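Local atomic coordinates of STAS/SEC14 domain-containing protein (Shewanella loihica PV-4, PDB entry 2Q3L), a protein that is of unknown function but adopts a SpoIIAA-like STAS/SEC14 fold and may bind a small ligand and associate with membranes. Residues Ile11-Ser16 against Phe20-Lys25; Ser44-Ile49 against Lys83-Val88. All blocks are in the same frame, centred on the assembly; numbering follows the deposited sequence.

Interaction 1: residues Ile11-Ser16 against Phe20-Lys25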
loop_
_atom_site.group_PDB
_atom_site.type_symbol
_atom_site.label_atom_id
_atom_site.label_comp_id
_atom_site.label_asym_id
_atom_site.label_seq_id
_atom_site.Cartn_x
_atom_site.Cartn_y
_atom_site.Cartn_z
ATOM N N ILE A 11 2.625 -17.760 -2.432
ATOM C CA ILE A 11 2.923 -18.754 -1.402
ATOM C C ILE A 11 2.550 -20.145 -1.922
ATOM O O ILE A 11 1.501 -20.330 -2.543
ATOM C CB ILE A 11 2.229 -18.460 -0.049
ATOM C CG1 ILE A 11 2.644 -19.475 1.008
ATOM C CG2 ILE A 11 0.712 -18.422 -0.151
ATOM C CD1 ILE A 11 2.243 -19.078 2.386
ATOM N N GLY A 12 3.422 -21.120 -1.712
ATOM C CA GLY A 12 3.110 -22.472 -2.102
ATOM C C GLY A 12 3.937 -23.461 -1.311
ATOM O O GLY A 12 4.832 -23.066 -0.595
ATOM N N ILE A 13 3.622 -24.743 -1.443
ATOM C CA ILE A 13 4.376 -25.784 -0.802
ATOM C C ILE A 13 5.068 -26.507 -1.940
ATOM O O ILE A 13 4.406 -26.929 -2.875
ATOM C CB ILE A 13 3.528 -26.638 0.123
ATOM C CG1 ILE A 13 3.092 -25.729 1.294
ATOM C CG2 ILE A 13 4.363 -27.836 0.616
ATOM C CD1 ILE A 13 2.024 -26.330 2.191
ATOM N N GLU A 14 6.409 -26.525 -1.893
ATOM C CA GLU A 14 7.256 -27.117 -2.927
ATOM C C GLU A 14 7.999 -28.350 -2.388
ATOM O O GLU A 14 8.024 -28.622 -1.187
ATOM C CB GLU A 14 8.261 -26.074 -3.512
ATOM C CG GLU A 14 7.626 -24.937 -4.379
ATOM C CD GLU A 14 8.612 -24.110 -5.273
ATOM O OE1 GLU A 14 9.800 -23.870 -4.944
ATOM O OE2 GLU A 14 8.156 -23.655 -6.337
ATOM N N ARG A 15 8.599 -29.087 -3.305
ATOM C CA ARG A 15 9.361 -30.284 -2.987
ATOM C C ARG A 15 10.784 -30.188 -3.504
ATOM O O ARG A 15 10.992 -29.654 -4.568
ATOM C CB ARG A 15 8.671 -31.434 -3.679
ATOM C CG ARG A 15 9.342 -32.733 -3.636
ATOM C CD ARG A 15 8.419 -33.697 -4.310
ATOM N NE ARG A 15 9.041 -34.995 -4.478
ATOM C CZ ARG A 15 8.373 -36.099 -4.814
ATOM N NH1 ARG A 15 7.052 -36.074 -5.005
ATOM N NH2 ARG A 15 9.024 -37.244 -4.940
ATOM N N SER A 16 11.728 -30.704 -2.718
ATOM C CA SER A 16 13.117 -30.899 -3.116
ATOM C C SER A 16 13.501 -32.319 -2.694
ATOM O O SER A 16 13.809 -32.583 -1.525
ATOM C CB SER A 16 14.064 -29.887 -2.472
ATOM O OG SER A 16 15.383 -30.179 -2.923
ATOM N N PHE A 20 9.487 -31.544 1.722
ATOM C CA PHE A 20 8.585 -30.479 1.346
ATOM C C PHE A 20 9.074 -29.196 2.045
ATOM O O PHE A 20 9.702 -29.263 3.086
ATOM C CB PHE A 20 7.140 -30.777 1.720
ATOM C CG PHE A 20 6.490 -31.820 0.865
ATOM C CD1 PHE A 20 6.135 -31.532 -0.460
ATOM C CD2 PHE A 20 6.171 -33.080 1.391
ATOM C CE1 PHE A 20 5.513 -32.488 -1.270
ATOM C CE2 PHE A 20 5.535 -34.052 0.584
ATOM C CZ PHE A 20 5.232 -33.767 -0.748
ATOM N N TYR A 21 8.852 -28.038 1.437
ATOM C CA TYR A 21 9.223 -26.786 2.065
ATOM C C TYR A 21 8.184 -25.756 1.659
ATOM O O TYR A 21 7.510 -25.899 0.635
ATOM C CB TYR A 21 10.658 -26.324 1.701
ATOM C CG TYR A 21 10.897 -26.045 0.238
ATOM C CD1 TYR A 21 11.263 -27.073 -0.642
ATOM C CD2 TYR A 21 10.765 -24.771 -0.277
ATOM C CE1 TYR A 21 11.484 -26.818 -2.005
ATOM C CE2 TYR A 21 10.977 -24.502 -1.627
ATOM C CZ TYR A 21 11.333 -25.520 -2.485
ATOM O OH TYR A 21 11.530 -25.237 -3.824
ATOM N N LEU A 22 8.062 -24.731 2.490
ATOM C CA LEU A 22 7.133 -23.655 2.269
ATOM C C LEU A 22 7.872 -22.607 1.448
ATOM O O LEU A 22 8.999 -22.252 1.768
ATOM C CB LEU A 22 6.640 -23.135 3.621
ATOM C CG LEU A 22 5.521 -22.123 3.623
ATOM C CD1 LEU A 22 4.316 -22.642 2.893
ATOM C CD2 LEU A 22 5.171 -21.676 5.081
ATOM N N ALA A 23 7.264 -22.179 0.340
ATOM C CA ALA A 23 7.911 -21.242 -0.573
ATOM C C ALA A 23 7.129 -19.976 -0.682
ATOM O O ALA A 23 5.891 -19.998 -0.800
ATOM C CB ALA A 23 8.068 -21.862 -1.972
ATOM N N PHE A 24 7.862 -18.873 -0.646
ATOM C CA PHE A 24 7.304 -17.546 -0.824
ATOM C C PHE A 24 8.100 -16.849 -1.893
ATOM O O PHE A 24 9.309 -17.068 -2.049
ATOM C CB PHE A 24 7.466 -16.686 0.427
ATOM C CG PHE A 24 6.853 -17.264 1.658
ATOM C CD1 PHE A 24 7.535 -18.193 2.395
ATOM C CD2 PHE A 24 5.610 -16.815 2.107
ATOM C CE1 PHE A 24 6.979 -18.715 3.536
ATOM C CE2 PHE A 24 5.041 -17.321 3.259
ATOM C CZ PHE A 24 5.727 -18.275 3.972
ATOM N N LYS A 25 7.424 -15.969 -2.607
ATOM C CA LYS A 25 8.071 -15.119 -3.573
ATOM C C LYS A 25 7.376 -13.781 -3.446
ATOM O O LYS A 25 6.190 -13.654 -3.764
ATOM C CB LYS A 25 8.007 -15.636 -5.011
ATOM C CG LYS A 25 8.784 -14.692 -5.921
ATOM C CD LYS A 25 8.736 -15.017 -7.364
ATOM C CE LYS A 25 9.710 -14.050 -8.081
ATOM N NZ LYS A 25 9.724 -14.272 -9.498
#
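Residues Ile11-Ser16 and Phe20-Lys25 pair as the two arms of an antiparallel beta hairpin at the margin of the sheet, where strand 7-16 is outermost and strand 19-30 its inner neighbour. Gly12 with Ala23 and Glu14 with Tyr21 are the hydrogen-bonded pairs, each joined by two reciprocal backbone bonds; Ala23 N to Gly12 O, for example, measures 2.8 Å. Alternating with them, Ile11-Phe24, Ile13-Leu22 and Arg15-Phe20 are non-hydrogen-bonded, and here the Ile11 CA hydrogen points to Ala23 O, with CA 3.3 Å from that oxygen. The segment axes run at 141° to each other, a marked twist.

The two sides of the ribbon differ. On one, Ile11 CD1 lies 3.4 Å from Phe24 CE2, the side chains running alongside each other, and Ile13 CG1 reaches Leu22 CD1 at 3.7 Å. Helix 32-45 covers Ile11 and Leu22. On the other side Tyr21 carries the contact. Its chi1 of 62° sets CG between the backbone N and the carbonyl carbon and brings the ring across Glu14, whose CB sits over one face in a CH-pi contact, 3.7 Å from the centroid. Tyr21 OH also donates to Glu14 OE1, but the 2.5 Å separation and a second Glu14 conformer leave the details doubtful; Lys118 forms a salt bridge with the same oxygen. With an alanine at Tyr21, Glu14 would probably lose its aromatic neighbour and a gap would open beside Leu122 and Leu125. This is the N-terminal hairpin of a SpoIIAA-like alpha/beta sheet.

Interaction 2: residues Ser44-Ile49 against Lys83-Val88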
loop_
_atom_site.group_PDB
_atom_site.type_symbol
_atom_site.label_atom_id
_atom_site.label_comp_id
_atom_site.label_asym_id
_atom_site.label_seq_id
_atom_site.Cartn_x
_atom_site.Cartn_y
_atom_site.Cartn_z
ATOM N N SER A 44 -3.223 -22.150 7.014
ATOM C CA SER A 44 -3.523 -23.494 6.559
ATOM C C SER A 44 -2.225 -24.373 6.583
ATOM O O SER A 44 -2.195 -25.429 7.201
ATOM C CB SER A 44 -4.170 -23.430 5.167
ATOM O OG SER A 44 -4.362 -24.714 4.645
ATOM N N ALA A 45 -1.149 -23.883 5.977
ATOM C CA ALA A 45 0.155 -24.548 5.971
ATOM C C ALA A 45 0.684 -24.924 7.333
ATOM O O ALA A 45 1.269 -25.970 7.473
ATOM C CB ALA A 45 1.203 -23.663 5.260
ATOM N N LEU A 46 0.461 -24.092 8.337
ATOM C CA LEU A 46 1.010 -24.315 9.665
ATOM C C LEU A 46 0.060 -24.890 10.668
ATOM O O LEU A 46 0.406 -24.910 11.841
ATOM C CB LEU A 46 1.489 -22.964 10.276
ATOM C CG LEU A 46 2.331 -22.003 9.457
ATOM C CD1 LEU A 46 2.778 -20.878 10.312
ATOM C CD2 LEU A 46 3.509 -22.637 8.796
ATOM N N ALA A 47 -1.144 -25.282 10.252
ATOM C CA ALA A 47 -2.130 -25.828 11.176
ATOM C C ALA A 47 -1.564 -27.066 11.881
ATOM O O ALA A 47 -1.029 -27.966 11.227
ATOM C CB ALA A 47 -3.413 -26.202 10.428
ATOM N N GLY A 48 -1.679 -27.067 13.206
ATOM C CA GLY A 48 -1.192 -28.143 14.053
ATOM C C GLY A 48 0.270 -28.109 14.473
ATOM O O GLY A 48 0.673 -28.932 15.281
ATOM N N ILE A 49 1.066 -27.187 13.917
ATOM C CA ILE A 49 2.504 -27.129 14.182
ATOM C C ILE A 49 2.806 -26.214 15.388
ATOM O O ILE A 49 2.505 -25.046 15.388
ATOM C CB ILE A 49 3.269 -26.729 12.914
ATOM C CG1 ILE A 49 3.067 -27.810 11.853
ATOM C CG2 ILE A 49 4.804 -26.605 13.195
ATOM C CD1 ILE A 49 3.526 -27.378 10.479
ATOM N N LYS A 83 8.375 -18.944 15.517
ATOM C CA LYS A 83 9.013 -19.957 16.374
ATOM C C LYS A 83 8.855 -21.369 15.745
ATOM O O LYS A 83 9.612 -22.274 16.061
ATOM C CB LYS A 83 8.412 -19.857 17.810
ATOM C CG LYS A 83 9.077 -20.685 18.928
ATOM C CD LYS A 83 10.541 -20.289 19.169
ATOM C CE LYS A 83 11.275 -21.139 20.268
ATOM N NZ LYS A 83 10.670 -21.000 21.645
ATOM N N GLU A 84 7.856 -21.530 14.862
ATOM C CA GLU A 84 7.590 -22.798 14.201
ATOM C C GLU A 84 8.510 -23.092 13.040
ATOM O O GLU A 84 8.508 -24.196 12.534
ATOM C CB GLU A 84 6.107 -22.917 13.777
ATOM C CG GLU A 84 5.217 -23.328 14.923
ATOM C CD GLU A 84 5.031 -22.272 15.993
ATOM O OE1 GLU A 84 4.463 -21.209 15.645
ATOM O OE2 GLU A 84 5.410 -22.528 17.182
ATOM N N PHE A 85 9.298 -22.098 12.629
ATOM C CA PHE A 85 10.303 -22.253 11.550
ATOM C C PHE A 85 11.686 -22.501 12.130
ATOM O O PHE A 85 12.167 -21.664 12.926
ATOM C CB PHE A 85 10.375 -20.973 10.722
ATOM C CG PHE A 85 9.140 -20.713 9.949
ATOM C CD1 PHE A 85 8.023 -20.258 10.566
ATOM C CD2 PHE A 85 9.088 -20.960 8.591
ATOM C CE1 PHE A 85 6.853 -20.057 9.857
ATOM C CE2 PHE A 85 7.925 -20.736 7.888
ATOM C CZ PHE A 85 6.817 -20.308 8.536
ATOM N N LYS A 86 12.319 -23.629 11.752
ATOM C CA LYS A 86 13.699 -23.915 12.178
ATOM C C LYS A 86 14.719 -23.321 11.240
ATOM O O LYS A 86 15.783 -22.925 11.683
ATOM C CB LYS A 86 13.996 -25.408 12.336
ATOM C CG LYS A 86 13.724 -26.284 11.173
ATOM C CD LYS A 86 14.015 -27.733 11.605
ATOM C CE LYS A 86 13.552 -28.709 10.575
ATOM N NZ LYS A 86 13.893 -30.099 11.022
ATOM N N ARG A 87 14.428 -23.310 9.933
ATOM C CA ARG A 87 15.334 -22.704 8.956
ATOM C C ARG A 87 14.577 -21.941 7.923
ATOM O O ARG A 87 13.542 -22.385 7.460
ATOM C CB ARG A 87 16.225 -23.734 8.230
ATOM C CG ARG A 87 17.166 -24.504 9.123
ATOM C CD ARG A 87 18.156 -25.363 8.279
ATOM N NE ARG A 87 17.471 -26.530 7.718
ATOM C CZ ARG A 87 17.233 -27.658 8.400
ATOM N NH1 ARG A 87 17.628 -27.772 9.654
ATOM N NH2 ARG A 87 16.595 -28.684 7.831
ATOM N N VAL A 88 15.137 -20.795 7.554
ATOM C CA VAL A 88 14.626 -19.965 6.484
ATOM C C VAL A 88 15.771 -19.530 5.537
ATOM O O VAL A 88 16.736 -18.862 5.928
ATOM C CB VAL A 88 13.866 -18.740 7.024
ATOM C CG1 VAL A 88 13.157 -18.016 5.885
ATOM C CG2 VAL A 88 12.849 -19.193 8.060
#
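The Phe85 ring meets the branched end of Leu46 obliquely: ring atom CZ lies 4.1 Å from Leu46 CD2, and CE1 lies 4.2 Å from Leu46 CD1. Both methyls thus share the touch, and the two side chains cross at about a right angle. With CG anti to its carbonyl carbon (chi1 -67°), Phe85 carries the far end of its ring toward the helix terminus even though its CB starts off to the flank. Ile54 and Ala56 of strand 54-66 also pack on this ring, and Ile54 touches Leu46 as well, so the sheet completes the apolar surroundings.

The second flat group, the Glu84 carboxylate, stands back from its neighbour. What touches is the aliphatic part of the chain: Glu84 CG approaches Ile49 CG2 to 3.7 Å and Ile49 O to 3.2 Å, while the two side chains slide past each other in opposite directions. The bend at chi2, 70°, turns the carboxylate aside, leaving OE2 4.2 Å from Ile49 O and sparing the two acceptors a closer meeting.

Backbone geometry delivers Leu46 and Ile49 together. Leu46 is the first residue to leave helical angles after helix 32-45, and a type II turn from Leu46 to Ile49 follows, closed by a bond of 3.2 Å from Ile49 N to Leu46 O; Gly48 accepts the positive phi of 85° that this turn requires.

The contact therefore rests on dispersion and shape, with the acidic group kept at its border. Having no directional bond between the segments, it depends on the close fit of its apolar groups.

How the interactions relate
Both contacts reach the same sheet, and helix 32-45 follows directly on strand 19-30, which interaction 1 pairs to its outer neighbour. Interaction 1 is a surface contact of extensive area, governed by backbone hydrogen bonds and flanked by a polar cluster; interaction 2 is partly buried, much smaller, and rests mainly on side-chain packing, with one approach to a backbone oxygen. Leu22 joins them: its CD1 packs on Ala45 CB at 4.0 Å and its CD2 on Phe85 CE2 at 4.0 Å. Phe24 and Phe85 each lie near bound methylpentanediol, probably from the crystallisation liquor, though such molecules often mark pockets.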